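Local structure of blue-light-activated histidine kinase 2 (Erythrobacter litoralis HTCC2594, 4R38) at residues E36-V41 / R59-L64; E67-G72 / Y92-D97. The protein senses blue light through a flavin-binding LOV domain, the part described here, and acts as a light-dependent histidine kinase involved in bacterial virulence. All blocks are in the same frame, centred on the assembly; numbering follows the deposited sequence.

Interaction 1: residues E36-V41 / R59-L64; sequences EPLIYV and RNCRFL. With RBF (riboflavin), chain E.
Leu38 N, at the start of strand 38-41, donates to Arg59 O over 3.0 Å in a nearly straight bond (N-H...O 178°). Around this link the isobutyl group of Leu38 leans over the same carbonyl, CG lying 3.5 Å from Arg59 O. Its CD1 carries the apolar part of the contact: it meets the Phe63 ring at the edge, 4.1 Å from CE2, the two side chains crossing at about a right angle, and lies just as far from Cys61 SG. The rest of the contact is polar. Glu36 and Asn60 run side by side with carboxylate and amide planes 86° apart, and a water, not a direct bond, joins them: it takes a hydrogen bond from Asn60 ND2, donates to Glu36 OE1 and bonds riboflavin O3'. A second connects OE1 with Arg62 NH2. A third spans Glu36 O, Cys61 N and riboflavin O2'. Segment 59-64 carries the photoactive cysteine of the LOV domain, a flavin-binding variant of the PAS fold, and Cys61 is the residue that forms the flavin adduct in the photoreceptor. No adduct is present here: Cys61 SG stands 3.4 Å from riboflavin C4A, the carbon it would bond, far too long for a covalent link. Asn60 opens an Asx turn, OD1 accepting from Arg62 N on an in-plane lone pair; with CG anti to the backbone N (chi1 -172°), the same oxygen also receives the ribityl O2' hydroxyl at 2.8 Å. Its ND2 bonds Asp35 O. The Arg62 guanidinium lies with one face over that OD1 and uses its edge for the ligand, NH2 donating to riboflavin O5' at 2.9 Å, while NH1 forms a salt bridge with Asp35.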
loop_
_atom_site.group_PDB
_atom_site.type_symbol
_atom_site.label_atom_id
_atom_site.label_comp_id
_atom_site.label_asym_id
_atom_site.label_seq_id
_atom_site.Cartn_x
_atom_site.Cartn_y
_atom_site.Cartn_z
ATOM N N GLU A 36 -6.730 -3.267 -8.472
ATOM C CA GLU A 36 -5.313 -3.234 -8.070
ATOM C C GLU A 36 -5.026 -4.045 -6.802
ATOM O O GLU A 36 -4.553 -3.491 -5.794
ATOM C CB GLU A 36 -4.896 -1.790 -7.810
ATOM C CG GLU A 36 -5.067 -0.877 -8.982
ATOM C CD GLU A 36 -6.462 -0.313 -9.064
ATOM O OE1 GLU A 36 -7.012 0.120 -8.008
ATOM O OE2 GLU A 36 -7.018 -0.310 -10.186
ATOM N N PRO A 37 -5.334 -5.345 -6.834
ATOM C CA PRO A 37 -5.184 -6.232 -5.680
ATOM C C PRO A 37 -3.752 -6.433 -5.287
ATOM O O PRO A 37 -2.887 -6.518 -6.149
ATOM C CB PRO A 37 -5.722 -7.564 -6.194
ATOM C CG PRO A 37 -5.415 -7.509 -7.651
ATOM C CD PRO A 37 -5.799 -6.095 -8.008
ATOM N N LEU A 38 -3.523 -6.559 -3.998
ATOM C CA LEU A 38 -2.236 -7.038 -3.506
ATOM C C LEU A 38 -2.003 -8.476 -3.966
ATOM O O LEU A 38 -2.900 -9.298 -3.896
ATOM C CB LEU A 38 -2.219 -7.030 -1.987
ATOM C CG LEU A 38 -2.150 -5.653 -1.350
ATOM C CD1 LEU A 38 -2.388 -5.760 0.154
ATOM C CD2 LEU A 38 -0.843 -4.969 -1.638
ATOM N N ILE A 39 -0.797 -8.779 -4.421
ATOM C CA ILE A 39 -0.422 -10.167 -4.763
ATOM C C ILE A 39 0.606 -10.716 -3.782
ATOM O O ILE A 39 0.797 -11.932 -3.682
ATOM C CB ILE A 39 0.036 -10.315 -6.223
ATOM C CG1 ILE A 39 1.308 -9.487 -6.513
ATOM C CG2 ILE A 39 -1.098 -9.955 -7.190
ATOM C CD1 ILE A 39 1.931 -9.782 -7.875
ATOM N N TYR A 40 1.275 -9.809 -3.070
ATOM C CA TYR A 40 2.319 -10.177 -2.117
ATOM C C TYR A 40 2.434 -9.145 -1.008
ATOM O O TYR A 40 2.372 -7.942 -1.255
ATOM C CB TYR A 40 3.678 -10.270 -2.812
ATOM C CG TYR A 40 4.822 -10.576 -1.861
ATOM C CD1 TYR A 40 5.159 -11.887 -1.553
ATOM C CD2 TYR A 40 5.510 -9.548 -1.239
ATOM C CE1 TYR A 40 6.188 -12.170 -0.669
ATOM C CE2 TYR A 40 6.539 -9.816 -0.350
ATOM C CZ TYR A 40 6.862 -11.116 -0.066
ATOM O OH TYR A 40 7.871 -11.367 0.826
ATOM N N VAL A 41 2.595 -9.628 0.216
ATOM C CA VAL A 41 2.981 -8.788 1.345
ATOM C C VAL A 41 3.982 -9.651 2.104
ATOM O O VAL A 41 3.956 -10.882 1.977
ATOM C CB VAL A 41 1.783 -8.365 2.249
ATOM C CG1 VAL A 41 0.711 -7.688 1.415
ATOM C CG2 VAL A 41 1.196 -9.553 3.026
ATOM N N ARG A 59 -6.928 -8.310 -2.347
ATOM C CA ARG A 59 -7.676 -7.096 -1.989
ATOM C C ARG A 59 -6.836 -5.841 -2.216
ATOM O O ARG A 59 -5.617 -5.877 -2.031
ATOM C CB ARG A 59 -8.099 -7.151 -0.506
ATOM C CG ARG A 59 -9.154 -8.224 -0.173
ATOM C CD ARG A 59 -9.261 -8.497 1.346
ATOM N NE ARG A 59 -9.890 -7.399 2.080
ATOM C CZ ARG A 59 -9.787 -7.198 3.395
ATOM N NH1 ARG A 59 -9.064 -8.007 4.165
ATOM N NH2 ARG A 59 -10.406 -6.166 3.946
ATOM N N ASN A 60 -7.468 -4.744 -2.615
ATOM C CA ASN A 60 -6.803 -3.433 -2.667
ATOM C C ASN A 60 -6.391 -2.970 -1.273
ATOM O O ASN A 60 -7.156 -3.083 -0.330
ATOM C CB ASN A 60 -7.739 -2.401 -3.272
ATOM C CG ASN A 60 -7.067 -1.081 -3.535
ATOM O OD1 ASN A 60 -6.822 -0.288 -2.609
ATOM N ND2 ASN A 60 -6.788 -0.814 -4.791
ATOM N N CYS A 61 -5.171 -2.447 -1.150
ATOM C CA CYS A 61 -4.635 -2.062 0.155
ATOM C C CYS A 61 -5.448 -1.009 0.914
ATOM O O CYS A 61 -5.140 -0.728 2.082
ATOM C CB CYS A 61 -3.196 -1.558 0.004
ATOM S SG CYS A 61 -2.157 -1.907 1.468
ATOM N N ARG A 62 -6.485 -0.420 0.295
ATOM C CA ARG A 62 -7.211 0.642 0.973
ATOM C C ARG A 62 -8.066 0.153 2.149
ATOM O O ARG A 62 -8.658 0.964 2.836
ATOM C CB ARG A 62 -8.121 1.451 0.021
ATOM C CG ARG A 62 -9.301 0.693 -0.541
ATOM C CD ARG A 62 -10.187 1.616 -1.386
ATOM N NE ARG A 62 -9.498 2.194 -2.545
ATOM C CZ ARG A 62 -9.441 1.627 -3.753
ATOM N NH1 ARG A 62 -10.009 0.446 -3.980
ATOM N NH2 ARG A 62 -8.770 2.224 -4.729
ATOM N N PHE A 63 -8.123 -1.157 2.387
ATOM C CA PHE A 63 -8.807 -1.653 3.590
ATOM C C PHE A 63 -8.117 -1.101 4.855
ATOM O O PHE A 63 -8.667 -1.164 5.950
ATOM C CB PHE A 63 -8.820 -3.188 3.614
ATOM C CG PHE A 63 -7.447 -3.805 3.617
ATOM C CD1 PHE A 63 -6.733 -3.945 4.798
ATOM C CD2 PHE A 63 -6.864 -4.221 2.440
ATOM C CE1 PHE A 63 -5.487 -4.492 4.804
ATOM C CE2 PHE A 63 -5.599 -4.780 2.438
ATOM C CZ PHE A 63 -4.908 -4.904 3.627
ATOM N N LEU A 64 -6.909 -0.563 4.694
ATOM C CA LEU A 64 -6.197 0.057 5.818
ATOM C C LEU A 64 -6.661 1.472 6.122
ATOM O O LEU A 64 -6.331 2.029 7.166
ATOM C CB LEU A 64 -4.690 0.098 5.519
ATOM C CG LEU A 64 -3.931 -1.225 5.509
ATOM C CD1 LEU A 64 -2.482 -0.963 5.102
ATOM C CD2 LEU A 64 -4.038 -1.889 6.888
HETATM N N1 RBF E . -2.848 2.735 0.896
HETATM C C2 RBF E . -2.863 2.772 2.254
HETATM O O2 RBF E . -3.735 3.391 2.835
HETATM N N3 RBF E . -1.887 2.118 2.954
HETATM C C4 RBF E . -0.954 1.353 2.345
HETATM O O4 RBF E . -0.074 0.758 3.010
HETATM C C4A RBF E . -0.954 1.234 0.933
HETATM N N5 RBF E . -0.079 0.450 0.251
HETATM C C5A RBF E . -0.132 0.364 -1.089
HETATM C C6 RBF E . 0.784 -0.433 -1.832
HETATM C C7 RBF E . 0.716 -0.533 -3.220
HETATM C C7M RBF E . 1.772 -1.431 -3.912
HETATM C C8 RBF E . -0.257 0.188 -3.911
HETATM C C8M RBF E . -0.416 0.177 -5.432
HETATM C C9 RBF E . -1.138 0.972 -3.218
HETATM C C9A RBF E . -1.106 1.094 -1.798
HETATM N N10 RBF E . -2.043 1.874 -1.141
HETATM C C10 RBF E . -1.977 1.964 0.242
HETATM C "C1'" RBF E . -3.024 2.712 -1.832
HETATM C "C2'" RBF E . -4.406 2.115 -2.076
HETATM O "O2'" RBF E . -4.247 0.794 -2.401
HETATM C "C3'" RBF E . -5.080 2.875 -3.214
HETATM O "O3'" RBF E . -4.362 2.686 -4.401
HETATM C "C4'" RBF E . -5.148 4.374 -2.934
HETATM O "O4'" RBF E . -5.878 4.640 -1.765
HETATM C "C5'" RBF E . -5.792 5.112 -4.102
HETATM O "O5'" RBF E . -7.096 4.609 -4.338
HETATM O O HOH W 1 -3.604 -1.980 -3.616
HETATM O O HOH W 2 -9.251 0.860 -7.253
HETATM O O HOH W 3 -5.958 1.870 -6.327
#

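Interaction 2: residues E67-G72 / Y92-D97; sequences EKTDPG and YNYRAD. With RBF (riboflavin), chain E.
The chain leading into helix 71-82 of the LOV domain packs here against the end of strand 87-94, an outer strand of the antiparallel PAS sheet, with Thr69 and Tyr92 as the closest pair of CA atoms, 5.0 Å apart. Thr69 OG1 donates to Tyr92 O over 2.7 Å, tilted only 21° from the carbonyl plane. Its chi1 of -62° sets OG1 beside the backbone N, with CG2 anti to that nitrogen, and the hydroxyl is also bonded to Gly66 N. Tyr92 O has a second donor, Asn93 ND2 at 3.0 Å, which comes from well above the carbonyl plane. Further along, Tyr94 OH accepts from Lys68 N at 3.1 Å with a moderately bent angle of 151°; the nitrogen lies at the edge of the ring, near its plane. The aliphatic part of Lys68 crosses Tyr94 at about a right angle, CB coming within 3.2 Å of the hydroxyl oxygen. Against Tyr92 the same lysine runs alongside, its extended chain pointing the same way, so that CB meets CD2 and CD meets CE2, the latter pair 3.9 Å apart. The two tyrosines, two residues apart on one strand, thus both bear on Lys68, and Tyr92 also makes an edge-to-face contact with Trp102. A water accepting from both Asp70 N and Tyr92 N adds a further bridge; Asp70 itself is the N-cap of the helix, OD2 bonding Ala73 N. Asn93 turns to the flavin: OD1 takes riboflavin N3-H at 2.9 Å while ND2 donates to O2. Because ND2 serves both Tyr92 O and riboflavin O2, and Asn103 ND2 donates to OD1, the amide orientation is well defined, and Thr69 is tied to the flavin-binding amide through the shared carbonyl of Tyr92.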
loop_
_atom_site.group_PDB
_atom_site.type_symbol
_atom_site.label_atom_id
_atom_site.label_comp_id
_atom_site.label_asym_id
_atom_site.label_seq_id
_atom_site.Cartn_x
_atom_site.Cartn_y
_atom_site.Cartn_z
ATOM N N GLU A 67 -11.976 6.658 8.404
ATOM C CA GLU A 67 -12.716 7.890 8.488
ATOM C C GLU A 67 -11.793 9.117 8.478
ATOM O O GLU A 67 -12.141 10.153 7.910
ATOM C CB GLU A 67 -13.611 7.856 9.750
ATOM C CG GLU A 67 -14.704 6.748 9.731
ATOM C CD GLU A 67 -14.178 5.321 9.425
ATOM O OE1 GLU A 67 -13.033 4.973 9.830
ATOM O OE2 GLU A 67 -14.911 4.551 8.756
ATOM N N LYS A 68 -10.613 8.995 9.078
ATOM C CA LYS A 68 -9.689 10.127 9.187
ATOM C C LYS A 68 -8.716 10.272 8.004
ATOM O O LYS A 68 -7.977 11.248 7.914
ATOM C CB LYS A 68 -8.893 10.025 10.493
ATOM C CG LYS A 68 -9.744 10.085 11.763
ATOM C CD LYS A 68 -8.845 9.992 12.994
ATOM C CE LYS A 68 -9.623 10.080 14.305
ATOM N NZ LYS A 68 -8.704 9.978 15.478
ATOM N N THR A 69 -8.733 9.316 7.081
ATOM C CA THR A 69 -7.836 9.334 5.932
ATOM C C THR A 69 -8.125 10.523 5.025
ATOM O O THR A 69 -9.269 10.753 4.622
ATOM C CB THR A 69 -8.004 8.038 5.152
ATOM O OG1 THR A 69 -7.644 6.936 5.997
ATOM C CG2 THR A 69 -7.163 8.033 3.899
ATOM N N ASP A 70 -7.088 11.286 4.729
ATOM C CA ASP A 70 -7.221 12.504 3.941
ATOM C C ASP A 70 -7.549 12.197 2.482
ATOM O O ASP A 70 -6.828 11.446 1.844
ATOM C CB ASP A 70 -5.887 13.249 3.967
ATOM C CG ASP A 70 -5.972 14.598 3.294
ATOM O OD1 ASP A 70 -6.565 15.512 3.884
ATOM O OD2 ASP A 70 -5.438 14.770 2.187
ATOM N N PRO A 71 -8.612 12.801 1.926
ATOM C CA PRO A 71 -8.923 12.488 0.521
ATOM C C PRO A 71 -7.926 13.048 -0.494
ATOM O O PRO A 71 -7.730 12.436 -1.562
ATOM C CB PRO A 71 -10.309 13.109 0.306
ATOM C CG PRO A 71 -10.451 14.134 1.376
ATOM C CD PRO A 71 -9.654 13.618 2.554
ATOM N N GLY A 72 -7.294 14.170 -0.178
ATOM C CA GLY A 72 -6.250 14.718 -1.031
ATOM C C GLY A 72 -5.080 13.761 -1.218
ATOM O O GLY A 72 -4.592 13.551 -2.336
ATOM N N TYR A 92 -3.174 8.313 7.027
ATOM C CA TYR A 92 -3.708 7.700 8.237
ATOM C C TYR A 92 -4.364 6.360 7.939
ATOM O O TYR A 92 -5.257 6.257 7.099
ATOM C CB TYR A 92 -4.711 8.633 8.915
ATOM C CG TYR A 92 -4.916 8.329 10.390
ATOM C CD1 TYR A 92 -4.016 8.794 11.342
ATOM C CD2 TYR A 92 -6.000 7.574 10.828
ATOM C CE1 TYR A 92 -4.200 8.529 12.692
ATOM C CE2 TYR A 92 -6.179 7.288 12.183
ATOM C CZ TYR A 92 -5.284 7.780 13.103
ATOM O OH TYR A 92 -5.455 7.510 14.446
ATOM N N ASN A 93 -3.913 5.340 8.646
ATOM C CA ASN A 93 -4.352 3.978 8.419
ATOM C C ASN A 93 -4.787 3.414 9.759
ATOM O O ASN A 93 -4.572 4.039 10.806
ATOM C CB ASN A 93 -3.234 3.100 7.862
ATOM C CG ASN A 93 -3.055 3.177 6.317
ATOM O OD1 ASN A 93 -2.182 2.501 5.782
ATOM N ND2 ASN A 93 -3.873 3.986 5.623
ATOM N N TYR A 94 -5.367 2.218 9.716
ATOM C CA TYR A 94 -5.908 1.571 10.890
ATOM C C TYR A 94 -5.458 0.125 10.886
ATOM O O TYR A 94 -5.551 -0.561 9.868
ATOM C CB TYR A 94 -7.444 1.623 10.848
ATOM C CG TYR A 94 -8.010 3.033 10.903
ATOM C CD1 TYR A 94 -8.426 3.583 12.102
ATOM C CD2 TYR A 94 -8.098 3.817 9.750
ATOM C CE1 TYR A 94 -8.962 4.886 12.166
ATOM C CE2 TYR A 94 -8.618 5.105 9.792
ATOM C CZ TYR A 94 -9.048 5.637 11.010
ATOM O OH TYR A 94 -9.550 6.910 11.057
ATOM N N ARG A 95 -4.942 -0.345 12.020
ATOM C CA ARG A 95 -4.606 -1.746 12.137
ATOM C C ARG A 95 -5.874 -2.589 12.244
ATOM O O ARG A 95 -6.996 -2.056 12.317
ATOM C CB ARG A 95 -3.680 -1.992 13.343
ATOM C CG ARG A 95 -2.478 -1.046 13.392
ATOM C CD ARG A 95 -1.487 -1.393 14.534
ATOM N NE ARG A 95 -0.769 -0.199 14.991
ATOM C CZ ARG A 95 0.344 0.278 14.429
ATOM N NH1 ARG A 95 0.897 -0.321 13.396
ATOM N NH2 ARG A 95 0.893 1.382 14.897
ATOM N N ALA A 96 -5.701 -3.901 12.222
ATOM C CA ALA A 96 -6.827 -4.823 12.302
ATOM C C ALA A 96 -7.592 -4.675 13.613
ATOM O O ALA A 96 -8.789 -4.918 13.653
ATOM C CB ALA A 96 -6.338 -6.247 12.140
ATOM N N ASP A 97 -6.899 -4.286 14.682
ATOM C CA ASP A 97 -7.553 -4.076 15.970
ATOM C C ASP A 97 -8.139 -2.676 16.048
ATOM O O ASP A 97 -8.656 -2.271 17.083
ATOM C CB ASP A 97 -6.587 -4.320 17.141
ATOM C CG ASP A 97 -5.447 -3.301 17.213
ATOM O OD1 ASP A 97 -5.484 -2.266 16.516
ATOM O OD2 ASP A 97 -4.507 -3.536 18.001
HETATM N N1 RBF E . -2.848 2.735 0.896
HETATM C C2 RBF E . -2.863 2.772 2.254
HETATM O O2 RBF E . -3.735 3.391 2.835
HETATM N N3 RBF E . -1.887 2.118 2.954
HETATM C C4 RBF E . -0.954 1.353 2.345
HETATM O O4 RBF E . -0.074 0.758 3.010
HETATM C C4A RBF E . -0.954 1.234 0.933
HETATM N N5 RBF E . -0.079 0.450 0.251
HETATM C C5A RBF E . -0.132 0.364 -1.089
HETATM C C6 RBF E . 0.784 -0.433 -1.832
HETATM C C7 RBF E . 0.716 -0.533 -3.220
HETATM C C7M RBF E . 1.772 -1.431 -3.912
HETATM C C8 RBF E . -0.257 0.188 -3.911
HETATM C C8M RBF E . -0.416 0.177 -5.432
HETATM C C9 RBF E . -1.138 0.972 -3.218
HETATM C C9A RBF E . -1.106 1.094 -1.798
HETATM N N10 RBF E . -2.043 1.874 -1.141
HETATM C C10 RBF E . -1.977 1.964 0.242
HETATM C "C1'" RBF E . -3.024 2.712 -1.832
HETATM C "C2'" RBF E . -4.406 2.115 -2.076
HETATM O "O2'" RBF E . -4.247 0.794 -2.401
HETATM C "C3'" RBF E . -5.080 2.875 -3.214
HETATM O "O3'" RBF E . -4.362 2.686 -4.401
HETATM C "C4'" RBF E . -5.148 4.374 -2.934
HETATM O "O4'" RBF E . -5.878 4.640 -1.765
HETATM C "C5'" RBF E . -5.792 5.112 -4.102
HETATM O "O5'" RBF E . -7.096 4.609 -4.338
HETATM O O HOH W 4 -4.450 10.817 5.919
#

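How the interactions relate
Interactions 1 and 2 follow one another along the chain, their centres about 15 Å apart, and meet where Leu64 O lies 2.7 Å from Tyr94 N, a probable hydrogen bond joining the end of segment 59-64 to strand 87-94. Riboflavin connects them as well: interaction 1 holds its ribityl chain and places Cys61 beside the isoalloxazine, whereas interaction 2 contributes Asn93 at the pyrimidine edge. Gln65, lying in the chain between segments 59-64 and 67-72, adds another hydrogen bond to the ligand. The two contacts reach outermost strands of the same sheet, 38-41 and 87-94. Interaction 2 is the more peripheral, its centre lying about 12 Å from the centre of the chain against about 7 Å for interaction 1.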